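Local coordinates for protein beta-d-glucoside glucohydrolase (Hypocrea jecorina, PDB 3ZZ1) that probably hydrolyses terminal, non-reducing beta-D-glucosyl residues to release beta-D-glucose, as a secreted family 3 glycoside hydrolase of cellulose degradation, at residues N238-T243 and N264-P269; D397-R402 and A513-L518. One frame throughout, in Å; residues are numbered along the deposited sequence.

In the fold
The two contacts lie in different domains of one chain. Along the chain, both segments of contact 1 come before those of contact 2. Contact 1 joins two loops of the N-terminal, TIM-barrel-type domain. One follows strand 232-235, and the other leads into helix 269-276. Contact 2 packs helix 395-404 on helix 510-518 in the C-terminal domain, beside the sheet that holds strand 430-437. The centres of contact 1 and contact 2 are about 51 Å apart, on opposite sides of the chain's centre. The nearest atoms of contact 1 and contact 2 are about 36 Å apart. Each contact is therefore local to its own domain. Hydrogen bonds around a leucine hold two loops in the first; mainly apolar side chains pack two helices in the second.

Contact 1. Residues N238-T243 and N264-P269; sequences NAQHTT and NRLWGP
Asn238 meets Asn264 side chain to side chain. Asn264 ND2 donates to Asn238 OD1 over 3.1 Å, and the two amide planes stand 87° apart. A water links the same OD1 to Asn264 O. Gln240 extends past Leu266, its CG lying 3.7 Å from Leu266 CD1. That methyl also rests on the Gln240 and His241 backbone; CD2 lies near Thr243 OG1. Gln240 NE2 sits 3.1 Å above one face of the Trp267 indole, near the rim. NE2 and the indole N-H are both donors and do not bond each other. Instead, NE2 pairs with Ser246 and OE1 with Ser254. A second water joins His241 O to Asn264 OD1. Thr243 OG1 lies beside its own backbone N (chi1 -63°), which points it at Leu266 O, and it donates there over 2.6 Å. In return Trp267 NE1 donates to Thr243 O over 3.0 Å, in the ring plane and on a lone pair. A leucine at Trp267 would probably leave Thr243 O without this donor and open a gap beside the Gln240 amide. The contact closes a loop of the TIM-barrel-type domain, between strand 232-235 and helix 269-276. Trp267 rests on helix 244-249, and Thr243 touches helix 269-276.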
ATOM      1  N   ASN A 238      19.005  -7.046  -7.716  1.00 12.84           N
ATOM      2  CA  ASN A 238      20.423  -6.656  -7.618  1.00 13.00           C
ATOM      3  C   ASN A 238      20.696  -5.735  -6.418  1.00 12.97           C
ATOM      4  O   ASN A 238      21.518  -4.822  -6.494  1.00 13.14           O
ATOM      5  CB  ASN A 238      20.950  -6.050  -8.934  1.00 13.12           C
ATOM      6  CG  ASN A 238      22.484  -6.046  -9.015  1.00 13.99           C
ATOM      7  OD1 ASN A 238      23.131  -7.068  -8.797  1.00 14.26           O
ATOM      8  ND2 ASN A 238      23.060  -4.890  -9.336  1.00 14.00           N
ATOM      9  N   ALA A 239      19.991  -5.987  -5.316  1.00 12.78           N
ATOM     10  CA  ALA A 239      20.201  -5.264  -4.060  1.00 12.73           C
ATOM     11  C   ALA A 239      21.222  -5.956  -3.135  1.00 12.77           C
ATOM     12  O   ALA A 239      21.450  -5.509  -2.004  1.00 12.95           O
ATOM     13  CB  ALA A 239      18.867  -5.063  -3.341  1.00 12.46           C
ATOM     14  N   GLN A 240      21.827  -7.039  -3.621  1.00 12.68           N
ATOM     15  CA  GLN A 240      22.871  -7.759  -2.886  1.00 12.92           C
ATOM     16  C   GLN A 240      24.249  -7.175  -3.206  1.00 12.81           C
ATOM     17  O   GLN A 240      24.524  -6.824  -4.355  1.00 12.93           O
ATOM     18  CB  GLN A 240      22.832  -9.248  -3.245  1.00 13.09           C
ATOM     19  CG  GLN A 240      23.699 -10.155  -2.372  1.00 13.30           C
ATOM     20  CD  GLN A 240      23.585 -11.616  -2.772  1.00 13.97           C
ATOM     21  OE1 GLN A 240      23.153 -11.933  -3.880  1.00 15.76           O
ATOM     22  NE2 GLN A 240      23.966 -12.513  -1.871  1.00 13.40           N
ATOM     23  N   HIS A 241      25.114  -7.079  -2.200  1.00 12.61           N
ATOM     24  CA  HIS A 241      26.438  -6.483  -2.387  1.00 12.50           C
ATOM     25  C   HIS A 241      27.618  -7.412  -2.070  1.00 12.51           C
ATOM     26  O   HIS A 241      28.690  -7.263  -2.658  1.00 12.18           O
ATOM     27  CB  HIS A 241      26.547  -5.153  -1.626  1.00 12.51           C
ATOM     28  CG  HIS A 241      25.628  -4.093  -2.146  1.00 12.13           C
ATOM     29  ND1 HIS A 241      26.019  -3.157  -3.078  1.00 12.32           N
ATOM     30  CD2 HIS A 241      24.323  -3.841  -1.885  1.00 12.33           C
ATOM     31  CE1 HIS A 241      24.998  -2.370  -3.366  1.00 11.99           C
ATOM     32  NE2 HIS A 241      23.958  -2.760  -2.651  1.00 12.39           N
ATOM     33  N   THR A 242      27.420  -8.364  -1.159  1.00 12.47           N
ATOM     34  CA  THR A 242      28.463  -9.350  -0.842  1.00 12.72           C
ATOM     35  C   THR A 242      27.972 -10.790  -0.950  1.00 12.54           C
ATOM     36  O   THR A 242      26.778 -11.064  -0.836  1.00 12.43           O
ATOM     37  CB  THR A 242      29.016  -9.186   0.592  1.00 12.71           C
ATOM     38  OG1 THR A 242      27.945  -9.370   1.531  1.00 13.41           O
ATOM     39  CG2 THR A 242      29.683  -7.820   0.793  1.00 12.69           C
ATOM     40  N   THR A 243      28.918 -11.708  -1.136  1.00 12.51           N
ATOM     41  CA  THR A 243      28.641 -13.136  -1.063  1.00 12.43           C
ATOM     42  C   THR A 243      28.446 -13.575   0.390  1.00 12.28           C
ATOM     43  O   THR A 243      27.390 -14.097   0.753  1.00 11.93           O
ATOM     44  CB  THR A 243      29.774 -13.954  -1.717  1.00 12.45           C
ATOM     45  OG1 THR A 243      29.845 -13.626  -3.110  1.00 12.80           O
ATOM     46  CG2 THR A 243      29.535 -15.466  -1.555  1.00 12.68           C
ATOM     47  N   ASN A 264      27.935  -9.608 -11.320  1.00 20.31           N
ATOM     48  CA  ASN A 264      27.609  -9.554  -9.887  1.00 19.54           C
ATOM     49  C   ASN A 264      26.821 -10.792  -9.427  1.00 19.02           C
ATOM     50  O   ASN A 264      25.861 -10.687  -8.664  1.00 18.82           O
ATOM     51  CB  ASN A 264      26.853  -8.246  -9.562  1.00 19.61           C
ATOM     52  CG  ASN A 264      26.972  -7.825  -8.101  1.00 19.25           C
ATOM     53  OD1 ASN A 264      27.953  -8.125  -7.427  1.00 19.65           O
ATOM     54  ND2 ASN A 264      25.965  -7.109  -7.614  1.00 19.48           N
ATOM     55  N   ARG A 265      27.227 -11.965  -9.916  1.00 18.40           N
ATOM     56  CA  ARG A 265      26.656 -13.234  -9.466  1.00 17.81           C
ATOM     57  C   ARG A 265      27.314 -13.622  -8.141  1.00 17.31           C
ATOM     58  O   ARG A 265      28.308 -14.353  -8.115  1.00 17.05           O
ATOM     59  CB  ARG A 265      26.826 -14.340 -10.520  1.00 17.82           C
ATOM     60  CG  ARG A 265      25.979 -15.594 -10.236  1.00 18.44           C
ATOM     61  CD  ARG A 265      26.208 -16.727 -11.239  1.00 18.78           C
ATOM     62  NE  ARG A 265      25.711 -16.413 -12.581  1.00 19.66           N
ATOM     63  CZ  ARG A 265      24.459 -16.601 -12.994  1.00 20.38           C
ATOM     64  NH1 ARG A 265      23.539 -17.094 -12.174  1.00 20.70           N
ATOM     65  NH2 ARG A 265      24.117 -16.281 -14.234  1.00 21.32           N
ATOM     66  N   LEU A 266      26.744 -13.117  -7.047  1.00 16.79           N
ATOM     67  CA  LEU A 266      27.361 -13.219  -5.725  1.00 16.16           C
ATOM     68  C   LEU A 266      27.125 -14.550  -5.035  1.00 15.86           C
ATOM     69  O   LEU A 266      27.929 -14.973  -4.210  1.00 15.67           O
ATOM     70  CB  LEU A 266      26.905 -12.070  -4.827  1.00 16.09           C
ATOM     71  CG  LEU A 266      27.441 -10.694  -5.224  1.00 16.27           C
ATOM     72  CD1 LEU A 266      26.598  -9.600  -4.593  1.00 15.11           C
ATOM     73  CD2 LEU A 266      28.928 -10.536  -4.865  1.00 16.12           C
ATOM     74  N   TRP A 267      26.014 -15.199  -5.360  1.00 15.32           N
ATOM     75  CA  TRP A 267      25.785 -16.558  -4.905  1.00 15.07           C
ATOM     76  C   TRP A 267      26.016 -17.523  -6.070  1.00 15.01           C
ATOM     77  O   TRP A 267      26.928 -17.301  -6.867  1.00 15.33           O
ATOM     78  CB  TRP A 267      24.416 -16.686  -4.228  1.00 14.79           C
ATOM     79  CG  TRP A 267      24.422 -16.151  -2.807  1.00 14.14           C
ATOM     80  CD1 TRP A 267      25.470 -15.549  -2.155  1.00 13.28           C
ATOM     81  CD2 TRP A 267      23.325 -16.142  -1.882  1.00 12.97           C
ATOM     82  NE1 TRP A 267      25.099 -15.191  -0.885  1.00 12.99           N
ATOM     83  CE2 TRP A 267      23.789 -15.544  -0.688  1.00 12.86           C
ATOM     84  CE3 TRP A 267      22.000 -16.597  -1.940  1.00 12.64           C
ATOM     85  CZ2 TRP A 267      22.971 -15.372   0.431  1.00 12.55           C
ATOM     86  CZ3 TRP A 267      21.188 -16.431  -0.825  1.00 11.96           C
ATOM     87  CH2 TRP A 267      21.675 -15.823   0.344  1.00 12.29           C
ATOM     88  N   GLY A 268      25.221 -18.581  -6.179  1.00 14.90           N
ATOM     89  CA  GLY A 268      25.495 -19.619  -7.169  1.00 14.91           C
ATOM     90  C   GLY A 268      26.870 -20.226  -6.910  1.00 15.00           C
ATOM     91  O   GLY A 268      27.161 -20.621  -5.781  1.00 15.03           O
ATOM     92  N   PRO A 269      27.737 -20.271  -7.942  1.00 15.15           N
ATOM     93  CA  PRO A 269      29.074 -20.849  -7.765  1.00 15.01           C
ATOM     94  C   PRO A 269      29.878 -20.163  -6.658  1.00 15.06           C
ATOM     95  O   PRO A 269      30.621 -20.834  -5.937  1.00 15.23           O
ATOM     96  CB  PRO A 269      29.739 -20.638  -9.132  1.00 14.99           C
ATOM     97  CG  PRO A 269      28.598 -20.511 -10.093  1.00 15.21           C
ATOM     98  CD  PRO A 269      27.534 -19.778  -9.319  1.00 15.09           C
TER
HETATM   99  O   HOH W   1      23.194  -9.773  -8.615  1.00 19.65           O
HETATM  100  O   HOH W   2      28.843  -6.234  -5.414  1.00 25.05           O

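Contact 2. Residues D397-R402 and A513-L518; sequences DAINTR and ALVDVL
Val515 packs against Ala398, Ile399 and Arg402 where two helices of the family 3 C-terminal domain, an alpha/beta sandwich, lie side by side. Helices 395-404 and 510-518 run in broadly the same direction. The axes of their facing segments cross at -45° and come within 9.4 Å. The backbones are nearest at Ile399 and Val515, whose CA atoms are 6.3 Å apart. Ala398, Ile399, Val515 and Leu518 supply most of the apolar contacts, with the first carbons of Arg402 at the border.

Arg402 can be followed outward. Its CB lies 3.9 Å from Val515 CG1. CG stands anti to the backbone N (chi1 -180°) and lies 3.8 Å from the same methyl. The chain then bends at chi2 (62°), and CD and NE stand farther off. Only the guanidinium end returns, with NH1 4.1 Å from Val515 CG1 and the methyl oblique to the flat group. The charge is met beyond the helix pair: NH1 forms a salt bridge with Asp521 OD2. Trp519 also touches the Arg402 side chain. CB and CG thus rest on the valine methyl, while NH1 is paired with Asp521.

The other valine methyl, CG2, reaches the backbone of the facing helix at Ala398. Val515 CG2 is anti to the carbonyl carbon, and it lies 3.7 Å from Ala398 CB and about as far from Ala398 O. It also comes 4.0 Å from Ile399 CG1. Ile399 crosses towards Leu514 and Leu518, and both it and Leu514 touch Phe434 on strand 430-437. This ties the two helices to the central sheet as well as to each other. At the tip of the isoleucine, its CD1 meets Leu518 CD1 at 3.8 Å, methyl against methyl.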
ATOM      1  N   ASP A 397     -15.750   8.627 -21.718  1.00 15.79           N
ATOM      2  CA  ASP A 397     -16.604   7.647 -22.383  1.00 16.03           C
ATOM      3  C   ASP A 397     -17.743   7.215 -21.458  1.00 16.14           C
ATOM      4  O   ASP A 397     -18.892   7.098 -21.891  1.00 16.27           O
ATOM      5  CB  ASP A 397     -15.774   6.448 -22.863  1.00 15.96           C
ATOM      6  CG  ASP A 397     -14.787   6.819 -23.980  1.00 16.68           C
ATOM      7  OD1 ASP A 397     -15.186   7.542 -24.916  1.00 15.85           O
ATOM      8  OD2 ASP A 397     -13.614   6.380 -23.930  1.00 16.84           O
ATOM      9  N   ALA A 398     -17.420   7.014 -20.181  1.00 15.97           N
ATOM     10  CA  ALA A 398     -18.418   6.657 -19.176  1.00 15.99           C
ATOM     11  C   ALA A 398     -19.378   7.809 -18.879  1.00 16.08           C
ATOM     12  O   ALA A 398     -20.590   7.593 -18.747  1.00 15.99           O
ATOM     13  CB  ALA A 398     -17.746   6.176 -17.902  1.00 15.75           C
ATOM     14  N   ILE A 399     -18.843   9.023 -18.771  1.00 16.29           N
ATOM     15  CA  ILE A 399     -19.672  10.206 -18.513  1.00 16.67           C
ATOM     16  C   ILE A 399     -20.613  10.485 -19.692  1.00 16.98           C
ATOM     17  O   ILE A 399     -21.796  10.784 -19.489  1.00 17.13           O
ATOM     18  CB  ILE A 399     -18.822  11.450 -18.135  1.00 16.68           C
ATOM     19  CG1 ILE A 399     -18.352  11.333 -16.678  1.00 16.61           C
ATOM     20  CG2 ILE A 399     -19.611  12.758 -18.341  1.00 16.31           C
ATOM     21  CD1 ILE A 399     -17.218  12.273 -16.296  1.00 15.83           C
ATOM     22  N   ASN A 400     -20.084  10.357 -20.907  1.00 17.27           N
ATOM     23  CA  ASN A 400     -20.853  10.563 -22.134  1.00 17.73           C
ATOM     24  C   ASN A 400     -22.037   9.595 -22.262  1.00 18.01           C
ATOM     25  O   ASN A 400     -23.143  10.016 -22.588  1.00 17.79           O
ATOM     26  CB  ASN A 400     -19.937  10.473 -23.363  1.00 17.59           C
ATOM     27  CG  ASN A 400     -20.627  10.900 -24.655  1.00 18.32           C
ATOM     28  OD1 ASN A 400     -21.494  11.775 -24.657  1.00 17.74           O
ATOM     29  ND2 ASN A 400     -20.229  10.285 -25.767  1.00 19.60           N
ATOM     30  N   THR A 401     -21.798   8.312 -21.989  1.00 18.36           N
ATOM     31  CA  THR A 401     -22.860   7.295 -22.015  1.00 18.73           C
ATOM     32  C   THR A 401     -23.973   7.584 -21.001  1.00 19.16           C
ATOM     33  O   THR A 401     -25.158   7.498 -21.341  1.00 19.47           O
ATOM     34  CB  THR A 401     -22.296   5.876 -21.788  1.00 18.58           C
ATOM     35  OG1 THR A 401     -21.423   5.539 -22.870  1.00 18.99           O
ATOM     36  CG2 THR A 401     -23.415   4.831 -21.710  1.00 18.32           C
ATOM     37  N   ARG A 402     -23.598   7.927 -19.771  1.00 19.36           N
ATOM     38  CA  ARG A 402     -24.584   8.159 -18.711  1.00 19.68           C
ATOM     39  C   ARG A 402     -25.393   9.428 -18.960  1.00 19.80           C
ATOM     40  O   ARG A 402     -26.605   9.449 -18.751  1.00 19.87           O
ATOM     41  CB  ARG A 402     -23.921   8.193 -17.326  1.00 19.60           C
ATOM     42  CG  ARG A 402     -24.882   8.421 -16.146  1.00 19.99           C
ATOM     43  CD  ARG A 402     -25.925   7.306 -16.009  1.00 21.28           C
ATOM     44  NE  ARG A 402     -26.840   7.516 -14.882  1.00 22.02           N
ATOM     45  CZ  ARG A 402     -26.711   6.938 -13.688  1.00 22.38           C
ATOM     46  NH1 ARG A 402     -25.701   6.110 -13.444  1.00 22.27           N
ATOM     47  NH2 ARG A 402     -27.596   7.187 -12.733  1.00 22.70           N
ATOM     48  N   ALA A 513     -16.409   3.731 -12.062  1.00 12.06           N
ATOM     49  CA  ALA A 513     -16.319   4.108 -10.653  1.00 12.09           C
ATOM     50  C   ALA A 513     -16.718   5.564 -10.408  1.00 11.96           C
ATOM     51  O   ALA A 513     -17.431   5.864  -9.442  1.00 11.97           O
ATOM     52  CB  ALA A 513     -14.909   3.866 -10.143  1.00 12.04           C
ATOM     53  N   LEU A 514     -16.247   6.457 -11.278  1.00 11.66           N
ATOM     54  CA  LEU A 514     -16.489   7.892 -11.129  1.00 11.58           C
ATOM     55  C   LEU A 514     -17.965   8.236 -11.356  1.00 11.63           C
ATOM     56  O   LEU A 514     -18.550   9.009 -10.597  1.00 11.81           O
ATOM     57  CB  LEU A 514     -15.587   8.693 -12.083  1.00 11.56           C
ATOM     58  CG  LEU A 514     -15.643  10.226 -12.027  1.00 11.36           C
ATOM     59  CD1 LEU A 514     -15.236  10.774 -10.659  1.00 11.02           C
ATOM     60  CD2 LEU A 514     -14.779  10.814 -13.121  1.00 11.85           C
ATOM     61  N   VAL A 515     -18.552   7.651 -12.396  1.00 11.58           N
ATOM     62  CA  VAL A 515     -19.968   7.827 -12.706  1.00 11.85           C
ATOM     63  C   VAL A 515     -20.864   7.344 -11.555  1.00 11.89           C
ATOM     64  O   VAL A 515     -21.824   8.027 -11.197  1.00 11.56           O
ATOM     65  CB  VAL A 515     -20.346   7.143 -14.046  1.00 11.90           C
ATOM     66  CG1 VAL A 515     -21.857   7.109 -14.240  1.00 11.99           C
ATOM     67  CG2 VAL A 515     -19.689   7.869 -15.209  1.00 12.05           C
ATOM     68  N   ASP A 516     -20.533   6.185 -10.973  1.00 12.22           N
ATOM     69  CA  ASP A 516     -21.255   5.651  -9.803  1.00 12.47           C
ATOM     70  C   ASP A 516     -21.386   6.731  -8.731  1.00 12.36           C
ATOM     71  O   ASP A 516     -22.451   6.900  -8.126  1.00 12.50           O
ATOM     72  CB  ASP A 516     -20.538   4.431  -9.193  1.00 12.71           C
ATOM     73  CG  ASP A 516     -20.495   3.216 -10.126  1.00 13.59           C
ATOM     74  OD1 ASP A 516     -21.241   3.154 -11.123  1.00 14.35           O
ATOM     75  OD2 ASP A 516     -19.695   2.302  -9.850  1.00 14.95           O
ATOM     76  N   VAL A 517     -20.297   7.467  -8.518  1.00 12.15           N
ATOM     77  CA  VAL A 517     -20.245   8.520  -7.509  1.00 12.09           C
ATOM     78  C   VAL A 517     -20.853   9.834  -8.011  1.00 12.24           C
ATOM     79  O   VAL A 517     -21.695  10.419  -7.330  1.00 11.96           O
ATOM     80  CB  VAL A 517     -18.800   8.711  -6.968  1.00 12.02           C
ATOM     81  CG1 VAL A 517     -18.654  10.022  -6.220  1.00 12.32           C
ATOM     82  CG2 VAL A 517     -18.418   7.544  -6.068  1.00 11.31           C
ATOM     83  N   LEU A 518     -20.438  10.280  -9.199  1.00 12.60           N
ATOM     84  CA  LEU A 518     -20.896  11.559  -9.765  1.00 12.68           C
ATOM     85  C   LEU A 518     -22.416  11.658  -9.888  1.00 12.85           C
ATOM     86  O   LEU A 518     -22.988  12.704  -9.597  1.00 12.56           O
ATOM     87  CB  LEU A 518     -20.246  11.844 -11.126  1.00 12.61           C
ATOM     88  CG  LEU A 518     -18.773  12.272 -11.233  1.00 12.97           C
ATOM     89  CD1 LEU A 518     -18.435  12.548 -12.692  1.00 12.46           C
ATOM     90  CD2 LEU A 518     -18.432  13.487 -10.374  1.00 12.47           C
TER